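PDB 3SGH: SusD homolog from Bacteroides thetaiotaomicron, which probably binds a glycan at the cell surface, as a SusD-like outer-membrane lipoprotein of a polysaccharide uptake system. Local coordinates for residues G48-T53 with S302-A307; N252-S257 with Q413-C418; S257-Y262 with A269-Q274. All coordinates share one frame; numbering follows the deposited sequence.

The three contacts form one cluster on the same side of the chain's centre. Their centres are about 11 Å apart for contacts 1 and 2, about 11 Å for contacts 1 and 3, and about 9 Å for contacts 2 and 3. Helix 253-261 is common to contacts 2 and 3, which share Ser257. Contact 1 ties into contact 2 through the hydrogen bond from Leu255 N to Gly48 O, 3.0 Å. It ties into contact 3 through Phe305 N and Tyr270 O, 2.9 Å. Between contacts 2 and 3 the rings of Trp415 and Tyr258 meet edge-to-face, with Trp415 CZ3 3.6 Å from Tyr258 CG. Tyr270 OH also hydrogen-bonds Ile416 O at 2.7 Å.

Contact 1. Residues G48-T53 with S302-A307; sequences GQVTAT and SKLFIA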
ATOM      1  N   GLY A  48       0.001   0.266   9.829  1.00 13.00           N
ATOM      2  CA  GLY A  48       0.886   0.600  10.970  1.00 13.30           C
ATOM      3  C   GLY A  48       1.755   1.833  10.846  1.00 13.30           C
ATOM      4  O   GLY A  48       2.623   2.026  11.693  1.00 13.60           O
ATOM      5  N   GLN A  49       1.543   2.648   9.805  1.00 12.99           N
ATOM      6  CA  GLN A  49       2.379   3.845   9.550  1.00 13.86           C
ATOM      7  C   GLN A  49       1.704   5.183   9.866  1.00 12.96           C
ATOM      8  O   GLN A  49       2.326   6.103  10.407  1.00 14.21           O
ATOM      9  CB  GLN A  49       2.845   3.881   8.092  1.00 14.04           C
ATOM     10  CG  GLN A  49       3.430   2.621   7.547  1.00 14.31           C
ATOM     11  CD  GLN A  49       4.115   2.842   6.214  1.00 13.99           C
ATOM     12  OE1 GLN A  49       3.603   3.539   5.376  1.00 14.21           O
ATOM     13  NE2 GLN A  49       5.301   2.243   6.028  1.00 13.32           N
ATOM     14  N   VAL A  50       0.411   5.266   9.568  1.00 13.30           N
ATOM     15  CA  VAL A  50      -0.439   6.417   9.926  1.00 13.08           C
ATOM     16  C   VAL A  50      -1.577   6.031  10.861  1.00 12.59           C
ATOM     17  O   VAL A  50      -2.013   4.861  10.898  1.00 13.63           O
ATOM     18  CB  VAL A  50      -1.025   7.079   8.655  1.00 13.29           C
ATOM     19  CG1 VAL A  50       0.103   7.220   7.586  1.00 13.93           C
ATOM     20  CG2 VAL A  50      -2.169   6.224   8.080  1.00 13.19           C
ATOM     21  N   THR A  51      -2.000   6.979  11.671  1.00 13.58           N
ATOM     22  CA  THR A  51      -3.161   6.803  12.557  1.00 13.35           C
ATOM     23  C   THR A  51      -4.171   7.916  12.259  1.00 14.08           C
ATOM     24  O   THR A  51      -3.812   9.066  12.229  1.00 13.10           O
ATOM     25  CB  THR A  51      -2.754   6.823  14.032  1.00 13.34           C
ATOM     26  OG1 THR A  51      -1.995   5.644  14.310  1.00 14.19           O
ATOM     27  CG2 THR A  51      -3.984   6.859  14.960  1.00 13.45           C
ATOM     28  N   ALA A  52      -5.427   7.548  12.014  1.00 14.00           N
ATOM     29  CA  ALA A  52      -6.522   8.516  11.922  1.00 14.36           C
ATOM     30  C   ALA A  52      -6.934   8.982  13.335  1.00 14.64           C
ATOM     31  O   ALA A  52      -7.327   8.177  14.169  1.00 15.98           O
ATOM     32  CB  ALA A  52      -7.708   7.892  11.160  1.00 13.68           C
ATOM     33  N   THR A  53      -6.816  10.273  13.627  0.50 14.51           N
ATOM     34  CA  THR A  53      -7.044  10.763  15.004  0.50 14.82           C
ATOM     35  C   THR A  53      -8.497  11.198  15.315  0.50 15.47           C
ATOM     36  O   THR A  53      -8.799  11.711  16.379  0.50 15.28           O
ATOM     37  CB  THR A  53      -6.055  11.900  15.339  0.50 14.82           C
ATOM     38  OG1 THR A  53      -6.229  12.977  14.409  0.50 14.44           O
ATOM     39  CG2 THR A  53      -4.588  11.377  15.307  0.50 14.45           C
ATOM     40  N   SER A 302       3.709  13.217  16.992  1.00 14.36           N
ATOM     41  CA  SER A 302       4.454  13.244  15.737  1.00 14.29           C
ATOM     42  C   SER A 302       3.555  13.253  14.494  1.00 14.64           C
ATOM     43  O   SER A 302       2.630  12.423  14.371  1.00 14.13           O
ATOM     44  CB  SER A 302       5.408  12.080  15.642  1.00 13.69           C
ATOM     45  OG  SER A 302       6.461  12.241  16.568  1.00 15.07           O
ATOM     46  N   LYS A 303       3.876  14.166  13.585  1.00 15.47           N
ATOM     47  CA  LYS A 303       3.197  14.284  12.317  1.00 15.40           C
ATOM     48  C   LYS A 303       3.973  13.567  11.231  1.00 16.22           C
ATOM     49  O   LYS A 303       5.164  13.262  11.374  1.00 16.76           O
ATOM     50  CB  LYS A 303       3.045  15.743  11.928  1.00 15.49           C
ATOM     51  CG  LYS A 303       2.316  16.596  12.961  1.00 17.23           C
ATOM     52  CD  LYS A 303       2.184  18.067  12.581  1.00 23.62           C
ATOM     53  CE  LYS A 303       3.499  18.831  12.869  1.00 29.67           C
ATOM     54  NZ  LYS A 303       3.511  20.341  12.573  1.00 30.34           N
ATOM     55  N   LEU A 304       3.282  13.278  10.131  1.00 16.03           N
ATOM     56  CA  LEU A 304       3.948  12.780   8.934  1.00 15.75           C
ATOM     57  C   LEU A 304       4.734  13.964   8.348  1.00 15.63           C
ATOM     58  O   LEU A 304       4.182  15.066   8.150  1.00 15.85           O
ATOM     59  CB  LEU A 304       2.896  12.274   7.926  1.00 16.27           C
ATOM     60  CG  LEU A 304       1.819  11.300   8.434  1.00 18.16           C
ATOM     61  CD1 LEU A 304       0.859  10.973   7.299  1.00 17.56           C
ATOM     62  CD2 LEU A 304       2.459  10.020   8.978  1.00 17.17           C
ATOM     63  N   PHE A 305       6.007  13.712   8.038  1.00 14.86           N
ATOM     64  CA  PHE A 305       6.874  14.733   7.468  1.00 14.38           C
ATOM     65  C   PHE A 305       6.279  15.354   6.186  1.00 14.78           C
ATOM     66  O   PHE A 305       6.365  16.562   5.952  1.00 13.60           O
ATOM     67  CB  PHE A 305       8.254  14.185   7.184  1.00 14.98           C
ATOM     68  CG  PHE A 305       9.206  15.261   6.714  1.00 16.85           C
ATOM     69  CD1 PHE A 305       9.343  15.538   5.364  1.00 20.68           C
ATOM     70  CD2 PHE A 305       9.874  16.055   7.641  1.00 21.69           C
ATOM     71  CE1 PHE A 305      10.161  16.598   4.929  1.00 20.80           C
ATOM     72  CE2 PHE A 305      10.689  17.086   7.240  1.00 23.43           C
ATOM     73  CZ  PHE A 305      10.850  17.370   5.857  1.00 22.38           C
ATOM     74  N   ILE A 306       5.676  14.531   5.349  1.00 14.59           N
ATOM     75  CA  ILE A 306       5.155  14.995   4.039  1.00 16.13           C
ATOM     76  C   ILE A 306       4.062  16.048   4.236  1.00 16.36           C
ATOM     77  O   ILE A 306       3.890  16.897   3.378  1.00 18.57           O
ATOM     78  CB  ILE A 306       4.630  13.808   3.177  1.00 14.74           C
ATOM     79  CG1 ILE A 306       4.443  14.220   1.699  1.00 18.13           C
ATOM     80  CG2 ILE A 306       3.349  13.222   3.807  1.00 16.06           C
ATOM     81  CD1 ILE A 306       4.158  12.970   0.785  1.00 18.68           C
ATOM     82  N   ALA A 307       3.390  16.045   5.393  1.00 16.92           N
ATOM     83  CA  ALA A 307       2.383  17.059   5.750  1.00 15.98           C
ATOM     84  C   ALA A 307       2.988  18.433   6.054  1.00 16.44           C
ATOM     85  O   ALA A 307       2.224  19.429   6.064  1.00 15.75           O
ATOM     86  CB  ALA A 307       1.510  16.620   6.972  1.00 16.56           C
TER
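Val50 and Leu304 meet in a small apolar contact of the SusD-like fold. It joins the two-stranded antiparallel sheet, strands 50-52 and 249-251, to the loop ahead of strand 314-317. The apolar part is a branch-to-branch touch. Leu304 points its CB at segment 48-53, and its two methyls straddle one methyl of Val50. Val50 CG1 is 3.8 Å from Leu304 CD1 and 3.9 Å from Leu304 CD2. The two side chains cross at about a right angle. At Val50 a chi1 of -45° sets CG1 opposite its own carbonyl carbon, on the flank that Leu304 approaches.

Several polar groups of both segments bond to other parts of the chain. Gln49 OE1 accepts from Asp421 N, and Gln49 NE2 donates to Cys418 O, so both ends of this buried amide have a partner. Val50 O accepts from Ser45 OG and from Asn252 ND2. On the loop side, Ser302 OG bonds to Thr272 O. Leu304 also packs on Tyr240 and Tyr419. The loop begins to turn at once after Leu304, where Ala307 N donates to Leu304 O at 3.0 Å. At the margin of the contact, Leu304 CD2 comes within 4.2 Å of Gln49 O.

Contact 2. Residues N252-S257 with Q413-C418; sequences NACLVS and QKWIAC
Ala253 O is gripped twice, by Ser257 N at 2.9 Å and by Ser257 OG at 2.8 Å. The two donors reach it from opposite faces of its carbonyl plane. This is the first turn of helix 253-261. Asn252 is its N-cap: Asn252 OD1 accepts from Cys254 N at 2.8 Å, nearly straight at 169° and in the carbonyl plane on a lone pair.

The turn held in this way presents Leu255 and Cys254 to Trp415. At Leu255 a chi1 of -176° puts CG opposite the backbone N, and CD1 makes a CH-pi contact over one face of the six-membered ring, 3.7 Å from its centroid. Trp415 CH2 presses closest to the helix backbone, 3.5 Å from Leu255 CA. Cys254 SG lies obliquely to the same ring, 3.8 Å from Trp415 CH2, a sulfur-aromatic contact. Leu255 CD1 also touches Ile416 CG1 at 3.8 Å, so one methyl joins the indole to the next residue.

Trp415 NE1 donates to Ser47 O. The axes of 253-257 and 413-417, parts of helices 253-261 and 403-417, cross at -110°. Helices 319-331 and 340-354 pack on helix 403-417, and strand 249-251 leads into the capped turn.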
ATOM      1  N   ASN A 252       1.763   6.793  13.245  1.00 13.81           N
ATOM      2  CA  ASN A 252       1.258   5.619  13.963  1.00 14.42           C
ATOM      3  C   ASN A 252       2.316   5.126  14.953  1.00 14.64           C
ATOM      4  O   ASN A 252       3.520   5.063  14.659  1.00 14.66           O
ATOM      5  CB  ASN A 252       0.891   4.533  12.939  1.00 13.99           C
ATOM      6  CG  ASN A 252       0.172   3.342  13.525  1.00 13.91           C
ATOM      7  OD1 ASN A 252       0.628   2.723  14.497  1.00 14.35           O
ATOM      8  ND2 ASN A 252      -0.917   2.951  12.886  1.00 12.89           N
ATOM      9  N   ALA A 253       1.844   4.831  16.173  1.00 13.38           N
ATOM     10  CA  ALA A 253       2.646   4.278  17.241  1.00 13.35           C
ATOM     11  C   ALA A 253       3.554   3.143  16.798  1.00 13.99           C
ATOM     12  O   ALA A 253       4.674   2.989  17.279  1.00 14.24           O
ATOM     13  CB  ALA A 253       1.666   3.711  18.304  1.00 12.68           C
ATOM     14  N   CYS A 254       3.031   2.302  15.909  1.00 13.51           N
ATOM     15  CA  CYS A 254       3.708   1.089  15.499  1.00 14.38           C
ATOM     16  C   CYS A 254       5.011   1.352  14.696  1.00 14.88           C
ATOM     17  O   CYS A 254       6.073   1.001  15.162  1.00 12.30           O
ATOM     18  CB  CYS A 254       2.741   0.225  14.684  1.00 15.29           C
ATOM     19  SG  CYS A 254       3.427  -1.347  14.169  1.00 19.26           S
ATOM     20  N   LEU A 255       4.926   2.027  13.542  1.00 14.56           N
ATOM     21  CA  LEU A 255       6.133   2.333  12.790  1.00 14.15           C
ATOM     22  C   LEU A 255       7.123   3.173  13.621  1.00 13.44           C
ATOM     23  O   LEU A 255       8.331   2.897  13.613  1.00 13.87           O
ATOM     24  CB  LEU A 255       5.810   3.072  11.493  1.00 13.79           C
ATOM     25  CG  LEU A 255       7.014   3.363  10.592  1.00 13.02           C
ATOM     26  CD1 LEU A 255       7.712   2.072  10.156  1.00 13.12           C
ATOM     27  CD2 LEU A 255       6.578   4.256   9.379  1.00 14.02           C
ATOM     28  N   VAL A 256       6.637   4.177  14.338  1.00 12.44           N
ATOM     29  CA  VAL A 256       7.521   5.055  15.129  1.00 13.36           C
ATOM     30  C   VAL A 256       8.267   4.228  16.190  1.00 13.77           C
ATOM     31  O   VAL A 256       9.464   4.377  16.396  1.00 14.06           O
ATOM     32  CB  VAL A 256       6.744   6.235  15.791  1.00 13.79           C
ATOM     33  CG1 VAL A 256       7.678   7.059  16.675  1.00 15.62           C
ATOM     34  CG2 VAL A 256       6.055   7.121  14.676  1.00 13.62           C
ATOM     35  N   SER A 257       7.553   3.353  16.895  1.00 13.29           N
ATOM     36  CA  SER A 257       8.177   2.469  17.910  1.00 14.35           C
ATOM     37  C   SER A 257       9.207   1.490  17.334  1.00 14.28           C
ATOM     38  O   SER A 257      10.290   1.265  17.926  1.00 13.55           O
ATOM     39  CB  SER A 257       7.095   1.680  18.670  1.00 14.79           C
ATOM     40  OG  SER A 257       6.334   2.589  19.439  1.00 17.81           O
ATOM     41  N   GLN A 413      12.112  -4.399   7.219  1.00 14.39           N
ATOM     42  CA  GLN A 413      12.828  -3.303   6.537  1.00 14.73           C
ATOM     43  C   GLN A 413      12.067  -2.854   5.275  1.00 15.04           C
ATOM     44  O   GLN A 413      12.040  -1.681   4.948  1.00 15.25           O
ATOM     45  CB  GLN A 413      14.275  -3.665   6.228  1.00 15.16           C
ATOM     46  CG  GLN A 413      15.120  -3.751   7.467  1.00 16.23           C
ATOM     47  CD  GLN A 413      15.307  -2.381   8.140  1.00 15.67           C
ATOM     48  OE1 GLN A 413      15.338  -1.385   7.475  1.00 15.60           O
ATOM     49  NE2 GLN A 413      15.393  -2.358   9.458  1.00 15.81           N
ATOM     50  N   LYS A 414      11.422  -3.786   4.589  1.00 14.89           N
ATOM     51  CA  LYS A 414      10.615  -3.384   3.434  1.00 14.51           C
ATOM     52  C   LYS A 414       9.510  -2.418   3.862  1.00 14.37           C
ATOM     53  O   LYS A 414       9.208  -1.412   3.176  1.00 12.54           O
ATOM     54  CB  LYS A 414      10.006  -4.595   2.756  1.00 14.53           C
ATOM     55  CG  LYS A 414       9.072  -4.269   1.596  1.00 15.33           C
ATOM     56  CD  LYS A 414       8.373  -5.576   1.143  1.00 18.10           C
ATOM     57  CE  LYS A 414       7.327  -5.395   0.099  1.00 20.52           C
ATOM     58  NZ  LYS A 414       6.557  -6.645  -0.122  1.00 20.29           N
ATOM     59  N   TRP A 415       8.868  -2.762   4.984  1.00 14.72           N
ATOM     60  CA  TRP A 415       7.757  -1.986   5.520  1.00 14.19           C
ATOM     61  C   TRP A 415       8.210  -0.596   5.958  1.00 13.50           C
ATOM     62  O   TRP A 415       7.546   0.399   5.645  1.00 12.88           O
ATOM     63  CB  TRP A 415       7.124  -2.773   6.647  1.00 14.31           C
ATOM     64  CG  TRP A 415       6.187  -2.000   7.502  1.00 14.77           C
ATOM     65  CD1 TRP A 415       4.976  -1.479   7.143  1.00 13.81           C
ATOM     66  CD2 TRP A 415       6.353  -1.749   8.889  1.00 14.91           C
ATOM     67  NE1 TRP A 415       4.374  -0.920   8.251  1.00 13.68           N
ATOM     68  CE2 TRP A 415       5.226  -1.046   9.326  1.00 14.07           C
ATOM     69  CE3 TRP A 415       7.365  -2.030   9.810  1.00 13.55           C
ATOM     70  CZ2 TRP A 415       5.087  -0.634  10.637  1.00 14.06           C
ATOM     71  CZ3 TRP A 415       7.188  -1.658  11.114  1.00 16.19           C
ATOM     72  CH2 TRP A 415       6.080  -0.969  11.512  1.00 16.85           C
ATOM     73  N   ILE A 416       9.402  -0.513   6.553  1.00 13.43           N
ATOM     74  CA  ILE A 416       9.944   0.776   6.952  1.00 13.07           C
ATOM     75  C   ILE A 416      10.279   1.600   5.716  1.00 14.10           C
ATOM     76  O   ILE A 416       9.969   2.782   5.649  1.00 14.38           O
ATOM     77  CB  ILE A 416      11.216   0.623   7.817  1.00 12.95           C
ATOM     78  CG1 ILE A 416      10.811   0.032   9.141  1.00 14.88           C
ATOM     79  CG2 ILE A 416      11.902   1.991   8.064  1.00 13.89           C
ATOM     80  CD1 ILE A 416      12.055  -0.441  10.021  1.00 14.28           C
ATOM     81  N   ALA A 417      10.822   0.941   4.693  1.00 13.53           N
ATOM     82  CA  ALA A 417      11.247   1.612   3.461  1.00 14.96           C
ATOM     83  C   ALA A 417      10.063   2.169   2.635  1.00 15.25           C
ATOM     84  O   ALA A 417      10.156   3.281   2.083  1.00 15.98           O
ATOM     85  CB  ALA A 417      12.084   0.691   2.582  1.00 14.84           C
ATOM     86  N   CYS A 418       8.983   1.382   2.511  1.00 15.03           N
ATOM     87  CA  CYS A 418       7.859   1.763   1.660  1.00 14.40           C
ATOM     88  C   CYS A 418       6.952   2.636   2.490  1.00 14.48           C
ATOM     89  O   CYS A 418       5.995   2.157   3.072  1.00 15.07           O
ATOM     90  CB  CYS A 418       7.150   0.521   1.149  1.00 14.93           C
ATOM     91  SG  CYS A 418       8.266  -0.470   0.040  1.00 17.95           S
TER

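Contact 3. Residues S257-Y262 with A269-Q274; sequences SYMNGY and AYFTPQ
Met259 reaches from helix 253-261 to Tyr270 and Phe271, making a double Met-aromatic contact within the SusD-like fold. The two aromatics sit where helix 267-270 ends and the chain turns into a loop. Met259 is a selenomethionine here, so selenium takes the place of sulfur.

The side chain starts with CB directed at segment 269-274. CG lies opposite the carbonyl carbon of Met259. The chain then runs extended through chi2, 179°, which carries the selenium out from the helix to the two rings. SE is the first atom to touch. It lies 3.6 Å from Tyr270 CD2 and 3.7 Å from Phe271 CE2. It is oblique to both rings, with centroid distances of 4.6 Å from SE to the Tyr270 ring and 4.9 Å from SE to the Phe271 ring. The last bond bends, chi3 76°, and turns the methyl to Tyr270. Met259 CE is 3.6 Å from Tyr270 CD2 and 3.8 Å from Tyr270 CE2. The selenium thus bridges the two aromatics, while the methyl serves Tyr270.

Met259 and Tyr270 cross at about a right angle. Neighbours hold each ring in place. Tyr270 stacks on Tyr419, and Tyr270 OH bonds to Ile416 O in helix 403-417, which fixes the far end of the ring. Phe271 also packs on Leu255 and Val256, about one turn before Met259 in the same helix. All three contact residues are buried, and the contact joins helix 253-261 to the end of helix 267-270 and the loop that follows. Phe271 is covered as well by its own neighbour: Tyr270 CB stands over the centre of one face of the Phe271 ring, 3.6 Å above the plane.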
ATOM      1  N   SER A 257       7.553   3.353  16.895  1.00 13.29           N
ATOM      2  CA  SER A 257       8.177   2.469  17.910  1.00 14.35           C
ATOM      3  C   SER A 257       9.207   1.490  17.334  1.00 14.28           C
ATOM      4  O   SER A 257      10.290   1.265  17.926  1.00 13.55           O
ATOM      5  CB  SER A 257       7.095   1.680  18.670  1.00 14.79           C
ATOM      6  OG  SER A 257       6.334   2.589  19.439  1.00 17.81           O
ATOM      7  N   TYR A 258       8.924   0.888  16.189  1.00 14.17           N
ATOM      8  CA  TYR A 258       9.952   0.053  15.576  1.00 13.96           C
ATOM      9  C   TYR A 258      11.221   0.899  15.309  1.00 14.49           C
ATOM     10  O   TYR A 258      12.350   0.513  15.638  1.00 15.37           O
ATOM     11  CB  TYR A 258       9.485  -0.517  14.251  1.00 13.89           C
ATOM     12  CG  TYR A 258       8.765  -1.886  14.294  1.00 12.84           C
ATOM     13  CD1 TYR A 258       7.452  -2.021  14.700  1.00 13.06           C
ATOM     14  CD2 TYR A 258       9.437  -3.018  13.876  1.00 16.27           C
ATOM     15  CE1 TYR A 258       6.812  -3.281  14.661  1.00 15.70           C
ATOM     16  CE2 TYR A 258       8.821  -4.231  13.831  1.00 16.82           C
ATOM     17  CZ  TYR A 258       7.522  -4.366  14.239  1.00 16.30           C
ATOM     18  OH  TYR A 258       6.932  -5.599  14.131  1.00 19.68           O
HETATM   19  N   MSE A 259      11.026   2.063  14.702  1.00 14.33           N
HETATM   20  CA  MSE A 259      12.135   2.954  14.358  1.00 14.36           C
HETATM   21  C   MSE A 259      12.859   3.593  15.559  1.00 15.19           C
HETATM   22  O   MSE A 259      14.080   3.777  15.513  1.00 15.62           O
HETATM   23  CB  MSE A 259      11.622   3.996  13.375  1.00 14.22           C
HETATM   24  CG  MSE A 259      11.233   3.364  12.031  1.00 13.72           C
HETATM   25 SE   MSE A 259      10.544   4.650  10.775  0.75 11.46          SE
HETATM   26  CE  MSE A 259      12.255   5.466  10.264  1.00 15.09           C
ATOM     27  N   ASN A 260      12.152   3.854  16.653  1.00 14.98           N
ATOM     28  CA  ASN A 260      12.790   4.326  17.894  1.00 15.60           C
ATOM     29  C   ASN A 260      13.721   3.226  18.466  1.00 17.07           C
ATOM     30  O   ASN A 260      14.853   3.503  18.869  1.00 17.08           O
ATOM     31  CB  ASN A 260      11.759   4.737  18.942  1.00 16.32           C
ATOM     32  CG  ASN A 260      11.213   6.149  18.738  1.00 16.29           C
ATOM     33  OD1 ASN A 260      11.852   6.995  18.119  1.00 15.93           O
ATOM     34  ND2 ASN A 260      10.050   6.421  19.333  1.00 15.94           N
ATOM     35  N   GLY A 261      13.243   1.982  18.455  1.00 16.31           N
ATOM     36  CA  GLY A 261      14.030   0.845  18.951  1.00 17.31           C
ATOM     37  C   GLY A 261      15.308   0.689  18.159  1.00 17.00           C
ATOM     38  O   GLY A 261      16.357   0.370  18.724  1.00 17.82           O
ATOM     39  N   TYR A 262      15.223   0.940  16.840  1.00 16.81           N
ATOM     40  CA  TYR A 262      16.376   0.853  15.926  1.00 16.82           C
ATOM     41  C   TYR A 262      17.249   2.106  15.831  1.00 18.27           C
ATOM     42  O   TYR A 262      18.222   2.114  15.051  1.00 19.02           O
ATOM     43  CB  TYR A 262      15.876   0.562  14.510  1.00 16.04           C
ATOM     44  CG  TYR A 262      15.275  -0.811  14.254  1.00 16.28           C
ATOM     45  CD1 TYR A 262      15.674  -1.933  14.993  1.00 16.75           C
ATOM     46  CD2 TYR A 262      14.357  -1.011  13.219  1.00 17.86           C
ATOM     47  CE1 TYR A 262      15.143  -3.179  14.721  1.00 16.64           C
ATOM     48  CE2 TYR A 262      13.847  -2.246  12.928  1.00 18.65           C
ATOM     49  CZ  TYR A 262      14.247  -3.333  13.666  1.00 18.36           C
ATOM     50  OH  TYR A 262      13.728  -4.552  13.339  1.00 17.23           O
ATOM     51  N   ALA A 269      13.403  12.207   8.616  1.00 15.83           N
ATOM     52  CA  ALA A 269      12.904  12.318   7.239  1.00 14.55           C
ATOM     53  C   ALA A 269      11.426  11.870   7.113  1.00 15.09           C
ATOM     54  O   ALA A 269      10.749  12.168   6.122  1.00 15.76           O
ATOM     55  CB  ALA A 269      13.773  11.531   6.340  1.00 15.75           C
ATOM     56  N   TYR A 270      10.960  11.135   8.110  1.00 15.19           N
ATOM     57  CA  TYR A 270       9.622  10.513   8.108  1.00 14.62           C
ATOM     58  C   TYR A 270       8.587  11.248   8.961  1.00 14.97           C
ATOM     59  O   TYR A 270       7.414  11.269   8.591  1.00 15.34           O
ATOM     60  CB  TYR A 270       9.728   9.087   8.637  1.00 15.30           C
ATOM     61  CG  TYR A 270      10.193   8.017   7.654  1.00 13.34           C
ATOM     62  CD1 TYR A 270      11.006   8.307   6.577  1.00 14.58           C
ATOM     63  CD2 TYR A 270       9.847   6.667   7.854  1.00 14.91           C
ATOM     64  CE1 TYR A 270      11.413   7.306   5.714  1.00 14.07           C
ATOM     65  CE2 TYR A 270      10.273   5.678   7.013  1.00 13.11           C
ATOM     66  CZ  TYR A 270      11.053   5.990   5.943  1.00 14.35           C
ATOM     67  OH  TYR A 270      11.437   4.982   5.102  1.00 16.73           O
ATOM     68  N   PHE A 271       9.045  11.828  10.072  1.00 13.95           N
ATOM     69  CA  PHE A 271       8.162  12.344  11.127  1.00 14.49           C
ATOM     70  C   PHE A 271       8.683  13.685  11.689  1.00 15.20           C
ATOM     71  O   PHE A 271       9.883  13.999  11.580  1.00 15.39           O
ATOM     72  CB  PHE A 271       8.126  11.374  12.316  1.00 13.83           C
ATOM     73  CG  PHE A 271       7.926   9.933  11.963  1.00 14.88           C
ATOM     74  CD1 PHE A 271       6.796   9.533  11.285  1.00 14.30           C
ATOM     75  CD2 PHE A 271       8.855   8.974  12.355  1.00 13.87           C
ATOM     76  CE1 PHE A 271       6.615   8.202  10.975  1.00 16.63           C
ATOM     77  CE2 PHE A 271       8.682   7.611  12.027  1.00 16.14           C
ATOM     78  CZ  PHE A 271       7.582   7.242  11.349  1.00 15.67           C
ATOM     79  N   THR A 272       7.806  14.423  12.374  1.00 14.87           N
ATOM     80  CA  THR A 272       8.216  15.533  13.226  1.00 16.34           C
ATOM     81  C   THR A 272       8.242  15.059  14.663  1.00 16.00           C
ATOM     82  O   THR A 272       7.438  14.193  15.026  1.00 16.68           O
ATOM     83  CB  THR A 272       7.251  16.715  13.110  1.00 16.02           C
ATOM     84  OG1 THR A 272       5.930  16.311  13.521  1.00 15.54           O
ATOM     85  CG2 THR A 272       7.223  17.205  11.698  1.00 17.73           C
ATOM     86  N   PRO A 273       9.145  15.600  15.474  1.00 17.42           N
ATOM     87  CA  PRO A 273       9.146  15.352  16.915  1.00 17.79           C
ATOM     88  C   PRO A 273       7.835  15.836  17.535  1.00 17.21           C
ATOM     89  O   PRO A 273       7.277  16.847  17.084  1.00 17.46           O
ATOM     90  CB  PRO A 273      10.301  16.244  17.414  1.00 17.67           C
ATOM     91  CG  PRO A 273      11.244  16.221  16.290  1.00 20.19           C
ATOM     92  CD  PRO A 273      10.375  16.297  15.058  1.00 19.14           C
ATOM     93  N   GLN A 274       7.357  15.118  18.551  1.00 16.96           N
ATOM     94  CA  GLN A 274       6.188  15.550  19.318  1.00 16.20           C
ATOM     95  C   GLN A 274       6.494  16.846  20.022  1.00 16.79           C
ATOM     96  O   GLN A 274       7.632  17.087  20.417  1.00 16.76           O
ATOM     97  CB  GLN A 274       5.728  14.478  20.300  1.00 16.56           C
ATOM     98  CG  GLN A 274       6.679  14.166  21.431  1.00 17.27           C
ATOM     99  CD  GLN A 274       6.553  15.107  22.620  1.00 17.64           C
ATOM    100  OE1 GLN A 274       5.496  15.754  22.847  1.00 16.45           O
ATOM    101  NE2 GLN A 274       7.613  15.143  23.432  1.00 18.59           N
TER